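Local coordinates for protein aminoglycoside N(3)-acetyltransferase III (Serratia marcescens, PDB 7LAO) that transfers an acetyl group from acetyl-CoA to the 3-amino group of 2-deoxystreptamine antibiotics such as gentamicin, kanamycin and tobramycin, making the bacterium resistant to them, at residues Ala178-Lys183 against Thr262-His267; Lys230-Leu235 against Gln254-Phe259. All blocks are in the same frame, centred on the assembly; numbering follows the deposited sequence.

Contact 1 (Ala178-Lys183 against Thr262-His267)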
loop_
_atom_site.group_PDB
_atom_site.type_symbol
_atom_site.label_atom_id
_atom_site.label_comp_id
_atom_site.label_asym_id
_atom_site.label_seq_id
_atom_site.Cartn_x
_atom_site.Cartn_y
_atom_site.Cartn_z
ATOM N N ALA A 178 -15.348 -7.685 -4.295
ATOM C CA ALA A 178 -16.354 -7.449 -5.345
ATOM C C ALA A 178 -17.030 -8.740 -5.783
ATOM O O ALA A 178 -16.353 -9.645 -6.281
ATOM C CB ALA A 178 -15.726 -6.753 -6.570
ATOM N N PRO A 179 -18.371 -8.853 -5.653
ATOM C CA PRO A 179 -19.122 -10.094 -5.964
ATOM C C PRO A 179 -19.216 -10.376 -7.458
ATOM O O PRO A 179 -20.276 -10.310 -8.081
ATOM C CB PRO A 179 -20.500 -9.791 -5.372
ATOM C CG PRO A 179 -20.645 -8.292 -5.594
ATOM C CD PRO A 179 -19.275 -7.731 -5.320
ATOM N N ILE A 180 -18.092 -10.694 -8.083
ATOM C CA ILE A 180 -18.107 -10.935 -9.515
ATOM C C ILE A 180 -17.406 -12.256 -9.787
ATOM O O ILE A 180 -16.556 -12.677 -8.990
ATOM C CB ILE A 180 -17.429 -9.784 -10.265
ATOM C CG1 ILE A 180 -15.936 -9.767 -9.927
ATOM C CG2 ILE A 180 -18.101 -8.417 -9.935
ATOM C CD1 ILE A 180 -15.175 -8.739 -10.717
ATOM N N PRO A 181 -17.707 -12.925 -10.893
ATOM C CA PRO A 181 -17.006 -14.171 -11.233
ATOM C C PRO A 181 -15.686 -13.980 -11.977
ATOM O O PRO A 181 -15.330 -12.865 -12.395
ATOM C CB PRO A 181 -18.016 -14.882 -12.137
ATOM C CG PRO A 181 -18.716 -13.779 -12.818
ATOM C CD PRO A 181 -18.820 -12.658 -11.829
ATOM N N ASN A 182 -14.977 -15.099 -12.174
ATOM C CA ASN A 182 -13.780 -15.185 -13.002
ATOM C C ASN A 182 -12.599 -14.418 -12.433
ATOM O O ASN A 182 -11.651 -14.112 -13.164
ATOM C CB ASN A 182 -14.072 -14.711 -14.426
ATOM C CG ASN A 182 -15.232 -15.449 -15.040
ATOM O OD1 ASN A 182 -15.515 -16.594 -14.671
ATOM N ND2 ASN A 182 -15.920 -14.802 -15.972
ATOM N N LYS A 183 -12.629 -14.087 -11.145
ATOM C CA LYS A 183 -11.507 -13.388 -10.525
ATOM C C LYS A 183 -10.259 -14.268 -10.523
ATOM O O LYS A 183 -10.323 -15.470 -10.248
ATOM C CB LYS A 183 -11.863 -12.969 -9.101
ATOM C CG LYS A 183 -12.779 -11.762 -9.050
ATOM C CD LYS A 183 -12.741 -11.060 -7.689
ATOM C CE LYS A 183 -13.733 -11.662 -6.703
ATOM N NZ LYS A 183 -13.850 -10.785 -5.496
ATOM N N THR A 262 -19.055 -1.161 -6.730
ATOM C CA THR A 262 -20.174 -0.831 -7.605
ATOM C C THR A 262 -19.761 -0.885 -9.074
ATOM O O THR A 262 -20.455 -1.468 -9.911
ATOM C CB THR A 262 -20.672 0.583 -7.258
ATOM O OG1 THR A 262 -21.032 0.634 -5.873
ATOM C CG2 THR A 262 -21.870 0.992 -8.124
ATOM N N TYR A 263 -18.656 -0.207 -9.403
ATOM C CA TYR A 263 -18.088 -0.230 -10.747
ATOM C C TYR A 263 -17.884 -1.656 -11.232
ATOM O O TYR A 263 -18.280 -2.010 -12.347
ATOM C CB TYR A 263 -16.731 0.526 -10.747
ATOM C CG TYR A 263 -16.127 0.651 -12.153
ATOM C CD1 TYR A 263 -16.404 1.758 -12.948
ATOM C CD2 TYR A 263 -15.327 -0.362 -12.699
ATOM C CE1 TYR A 263 -15.882 1.891 -14.265
ATOM C CE2 TYR A 263 -14.809 -0.245 -14.021
ATOM C CZ TYR A 263 -15.090 0.883 -14.785
ATOM O OH TYR A 263 -14.585 0.990 -16.063
ATOM N N LEU A 264 -17.217 -2.483 -10.422
ATOM C CA LEU A 264 -16.930 -3.844 -10.867
ATOM C C LEU A 264 -18.216 -4.653 -11.047
ATOM O O LEU A 264 -18.317 -5.486 -11.963
ATOM C CB LEU A 264 -15.982 -4.536 -9.883
ATOM C CG LEU A 264 -14.499 -4.108 -9.952
ATOM C CD1 LEU A 264 -13.696 -4.634 -8.768
ATOM C CD2 LEU A 264 -13.839 -4.545 -11.264
ATOM N N GLU A 265 -19.220 -4.397 -10.217
ATOM C CA GLU A 265 -20.479 -5.123 -10.352
ATOM C C GLU A 265 -21.190 -4.715 -11.633
ATOM O O GLU A 265 -21.704 -5.563 -12.382
ATOM C CB GLU A 265 -21.363 -4.833 -9.147
ATOM C CG GLU A 265 -20.918 -5.467 -7.836
ATOM C CD GLU A 265 -21.922 -5.222 -6.706
ATOM O OE1 GLU A 265 -23.131 -5.077 -7.000
ATOM O OE2 GLU A 265 -21.507 -5.181 -5.526
ATOM N N GLN A 266 -21.265 -3.408 -11.878
ATOM C CA GLN A 266 -21.991 -2.938 -13.043
ATOM C C GLN A 266 -21.302 -3.368 -14.331
ATOM O O GLN A 266 -21.965 -3.509 -15.358
ATOM C CB GLN A 266 -22.149 -1.414 -12.991
ATOM C CG GLN A 266 -23.090 -0.940 -11.905
ATOM C CD GLN A 266 -24.529 -1.334 -12.207
ATOM O OE1 GLN A 266 -25.088 -0.920 -13.226
ATOM N NE2 GLN A 266 -25.121 -2.167 -11.344
ATOM N N HIS A 267 -19.986 -3.599 -14.305
ATOM C CA HIS A 267 -19.282 -3.880 -15.550
ATOM C C HIS A 267 -18.918 -5.336 -15.729
ATOM O O HIS A 267 -18.875 -5.818 -16.860
ATOM C CB HIS A 267 -18.015 -3.022 -15.652
ATOM C CG HIS A 267 -18.308 -1.576 -15.915
ATOM N ND1 HIS A 267 -18.648 -0.689 -14.916
ATOM C CD2 HIS A 267 -18.334 -0.869 -17.067
ATOM C CE1 HIS A 267 -18.873 0.500 -15.437
ATOM N NE2 HIS A 267 -18.679 0.421 -16.740
#

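Contact 2 (Lys230-Leu235 against Gln254-Phe259)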
loop_
_atom_site.group_PDB
_atom_site.type_symbol
_atom_site.label_atom_id
_atom_site.label_comp_id
_atom_site.label_asym_id
_atom_site.label_seq_id
_atom_site.Cartn_x
_atom_site.Cartn_y
_atom_site.Cartn_z
ATOM N N LYS A 230 -9.535 6.336 -12.101
ATOM C CA LYS A 230 -9.864 7.352 -13.097
ATOM C C LYS A 230 -11.366 7.598 -13.164
ATOM O O LYS A 230 -11.820 8.751 -13.263
ATOM C CB LYS A 230 -9.339 6.944 -14.470
ATOM C CG LYS A 230 -7.832 6.920 -14.599
ATOM C CD LYS A 230 -7.412 6.030 -15.773
ATOM C CE LYS A 230 -7.176 6.809 -17.018
ATOM N NZ LYS A 230 -5.797 7.374 -16.935
ATOM N N ALA A 231 -12.156 6.520 -13.191
ATOM C CA ALA A 231 -13.605 6.687 -13.225
ATOM C C ALA A 231 -14.100 7.369 -11.960
ATOM O O ALA A 231 -14.975 8.244 -12.038
ATOM C CB ALA A 231 -14.310 5.333 -13.402
ATOM N N TYR A 232 -13.490 7.048 -10.792
ATOM C CA TYR A 232 -13.914 7.691 -9.551
ATOM C C TYR A 232 -13.590 9.179 -9.564
ATOM O O TYR A 232 -14.392 10.011 -9.109
ATOM C CB TYR A 232 -13.255 7.019 -8.332
ATOM C CG TYR A 232 -13.646 7.634 -7.003
ATOM C CD1 TYR A 232 -14.871 7.321 -6.380
ATOM C CD2 TYR A 232 -12.761 8.514 -6.333
ATOM C CE1 TYR A 232 -15.233 7.906 -5.130
ATOM C CE2 TYR A 232 -13.102 9.062 -5.095
ATOM C CZ TYR A 232 -14.306 8.755 -4.502
ATOM O OH TYR A 232 -14.618 9.378 -3.310
ATOM N N VAL A 233 -12.428 9.537 -10.105
ATOM C CA VAL A 233 -12.055 10.952 -10.119
ATOM C C VAL A 233 -13.103 11.853 -10.803
ATOM O O VAL A 233 -13.282 13.008 -10.400
ATOM C CB VAL A 233 -10.649 11.090 -10.739
ATOM C CG1 VAL A 233 -10.413 12.559 -11.352
ATOM C CG2 VAL A 233 -9.616 10.719 -9.712
ATOM N N GLU A 234 -13.861 11.334 -11.786
ATOM C CA GLU A 234 -14.836 12.168 -12.471
ATOM C C GLU A 234 -15.912 12.729 -11.536
ATOM O O GLU A 234 -16.480 13.798 -11.818
ATOM C CB GLU A 234 -15.457 11.369 -13.612
ATOM C CG GLU A 234 -14.471 10.987 -14.701
ATOM C CD GLU A 234 -15.163 10.397 -15.932
ATOM O OE1 GLU A 234 -16.302 9.894 -15.791
ATOM O OE2 GLU A 234 -14.579 10.453 -17.038
ATOM N N LEU A 235 -16.196 12.046 -10.408
ATOM C CA LEU A 235 -17.216 12.517 -9.462
ATOM C C LEU A 235 -16.824 13.804 -8.746
ATOM O O LEU A 235 -17.702 14.499 -8.210
ATOM C CB LEU A 235 -17.476 11.446 -8.395
ATOM C CG LEU A 235 -18.046 10.095 -8.813
ATOM C CD1 LEU A 235 -18.262 9.154 -7.550
ATOM C CD2 LEU A 235 -19.336 10.255 -9.553
ATOM N N GLN A 254 -13.173 4.601 2.269
ATOM C CA GLN A 254 -14.452 3.869 2.225
ATOM C C GLN A 254 -15.199 4.166 0.927
ATOM O O GLN A 254 -15.838 3.288 0.334
ATOM C CB GLN A 254 -15.295 4.216 3.455
ATOM C CG GLN A 254 -14.700 3.616 4.765
ATOM C CD GLN A 254 -15.432 3.932 6.112
ATOM O OE1 GLN A 254 -16.133 4.931 6.271
ATOM N NE2 GLN A 254 -15.201 3.071 7.098
ATOM N N ASP A 255 -15.133 5.411 0.488
ATOM C CA ASP A 255 -15.919 5.851 -0.663
ATOM C C ASP A 255 -15.347 5.315 -1.969
ATOM O O ASP A 255 -16.094 4.793 -2.807
ATOM C CB ASP A 255 -15.993 7.366 -0.682
ATOM C CG ASP A 255 -17.205 7.859 -1.503
ATOM O OD1 ASP A 255 -17.000 8.538 -2.487
ATOM O OD2 ASP A 255 -18.336 7.501 -1.188
ATOM N N ILE A 256 -14.026 5.311 -2.113
ATOM C CA ILE A 256 -13.474 4.817 -3.366
ATOM C C ILE A 256 -13.558 3.307 -3.446
ATOM O O ILE A 256 -13.689 2.738 -4.548
ATOM C CB ILE A 256 -12.039 5.319 -3.574
ATOM C CG1 ILE A 256 -11.712 5.259 -5.064
ATOM C CG2 ILE A 256 -11.006 4.508 -2.642
ATOM C CD1 ILE A 256 -10.434 5.994 -5.405
ATOM N N VAL A 257 -13.513 2.619 -2.296
ATOM C CA VAL A 257 -13.710 1.186 -2.302
ATOM C C VAL A 257 -15.162 0.873 -2.658
ATOM O O VAL A 257 -15.442 -0.032 -3.449
ATOM C CB VAL A 257 -13.294 0.603 -0.933
ATOM C CG1 VAL A 257 -13.908 -0.797 -0.699
ATOM C CG2 VAL A 257 -11.783 0.539 -0.878
ATOM N N SER A 258 -16.108 1.598 -2.067
ATOM C CA SER A 258 -17.527 1.351 -2.383
ATOM C C SER A 258 -17.808 1.626 -3.868
ATOM O O SER A 258 -18.452 0.827 -4.562
ATOM C CB SER A 258 -18.390 2.243 -1.503
ATOM O OG SER A 258 -19.749 2.071 -1.836
ATOM N N PHE A 259 -17.233 2.725 -4.386
ATOM C CA PHE A 259 -17.329 2.995 -5.812
ATOM C C PHE A 259 -16.758 1.845 -6.616
ATOM O O PHE A 259 -17.349 1.404 -7.600
ATOM C CB PHE A 259 -16.581 4.283 -6.169
ATOM C CG PHE A 259 -16.583 4.557 -7.647
ATOM C CD1 PHE A 259 -15.576 4.083 -8.485
ATOM C CD2 PHE A 259 -17.668 5.235 -8.219
ATOM C CE1 PHE A 259 -15.668 4.363 -9.913
ATOM C CE2 PHE A 259 -17.704 5.504 -9.582
ATOM C CZ PHE A 259 -16.717 5.056 -10.402
#

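Contact 1 (Ala178-Lys183 against Thr262-His267)
Ala178 and Leu264 form the tight, buried end of this contact, where the loop that follows helix 170-177 lies against the C-terminal helix 253-268. The methyl CB of Ala178 sits 3.7 Å from Leu264 CD1, and its small size lets the chain leave the preceding helix close to the leucine. Leu264 has CG anti to its carbonyl carbon (chi1 -76°), which brings one branch to the alanine; the same side chain also touches Ile228 of helix 224-233, so it fills the junction of three elements. Ile180 extends the apolar patch. Its CG2 methyl lies 3.6 Å from Leu264 O, touching helix backbone rather than a side chain, while its CD1 stays at a looser 4.4 Å from Leu264 CB. Ile180 also touches Leu213 of another loop; its branched side chain lets it serve more than one neighbour.

The other side is more open to solvent. There the aliphatic part of Glu265 crosses the Pro179 ring at about a right angle, and the carboxylate oxygen OE2 of Glu265 comes within 3.2 Å of Pro179 CG. This is a van der Waals approach to ring carbons, compatible with a charged end that can remain hydrated. Pro179 is the centre of an inverse gamma turn, closed by Ile180 N to Ala178 O at 2.7 Å. Lys183 NZ donates to that same Ala178 O over 2.9 Å, from the opposite face of the carbonyl plane, and also reaches the carbonyl oxygens of Glu175 and Ala176. The lysine thus gathers carbonyls at the end of helix 170-177, where its charge probably offsets their partial negative charge. No hydrogen bond joins the two segments: Ala178 O, Ile180 N and Lys183 NZ find these partners on the loop's own side, and the segments meet through van der Waals contact, most of it apolar.

Contact 2 (Lys230-Leu235 against Gln254-Phe259)
Ala231 meets the ring of Phe259 where two helices, 224-233 and 253-268, pack against each other; the chain between them forms a beta hairpin of strands 239-243 and 246-252 at one edge of the mixed sheet. The small CB of Ala231 lies 3.9 Å from Phe259 CZ, and a methyl here allows the ring to come up close to the helix backbone.

Next in sequence, Tyr232 carries most of the contact. With CG anti to the backbone N (chi1 180°), the side chain reaches straight across to the other helix. Its ring edge is turned to the face of Phe259 in an offset edge-to-face pair, centroids 5.4 Å apart and planes at 67°, with Tyr232 CD1 3.5 Å from Phe259 CG. Tyr232 CB also stands over that phenylalanine ring as a CH-pi contact. One face of the tyrosine is covered by Ile256, whose CG1 lies 3.8 Å from the Tyr232 ring centroid, only 19° off the normal, while Ile256 CD1 rests by Tyr232 CD2. A flat aromatic suits this slot because face and edge both find apolar partners, and the ring holds its hydroxyl out to a carboxylate.

That carboxylate belongs to Asp255, which also makes a salt bridge with Arg237 through OD1. The oxygen is therefore shared between a neutral donor and a positive charge, which probably favours the ionised carboxylate. Ring and carboxylate planes are steeply inclined to each other, and Tyr232 OH donates over 2.7 Å to the anti lone pair of Asp255 OD1, the one directed away from OD2.

At the far end of the segment, Leu235 approaches the phenylalanine ring obliquely, bringing its CD1 to 4.0 Å from Phe259 CD2.

How the contacts relate
Both contacts use helix 253-268: contact 2 takes its first part and contact 1 its last, and the pair 230-235/254-259 is nested within the chain loop closed by 178-183/262-267. Their centres are about 15 Å apart, and Tyr263 CE1 touches Ala231 CB at 3.9 Å, linking the two through packing. Contact 1 joins a loop to the helix and is mostly buried although it lies farther from the centre of the chain, with a more solvent-accessible proline-glutamate margin. Contact 2 joins two helices, is partly buried, covers more surface, and combines aromatic packing with a hydrogen bond across the interface, where contact 1 has none between its segments.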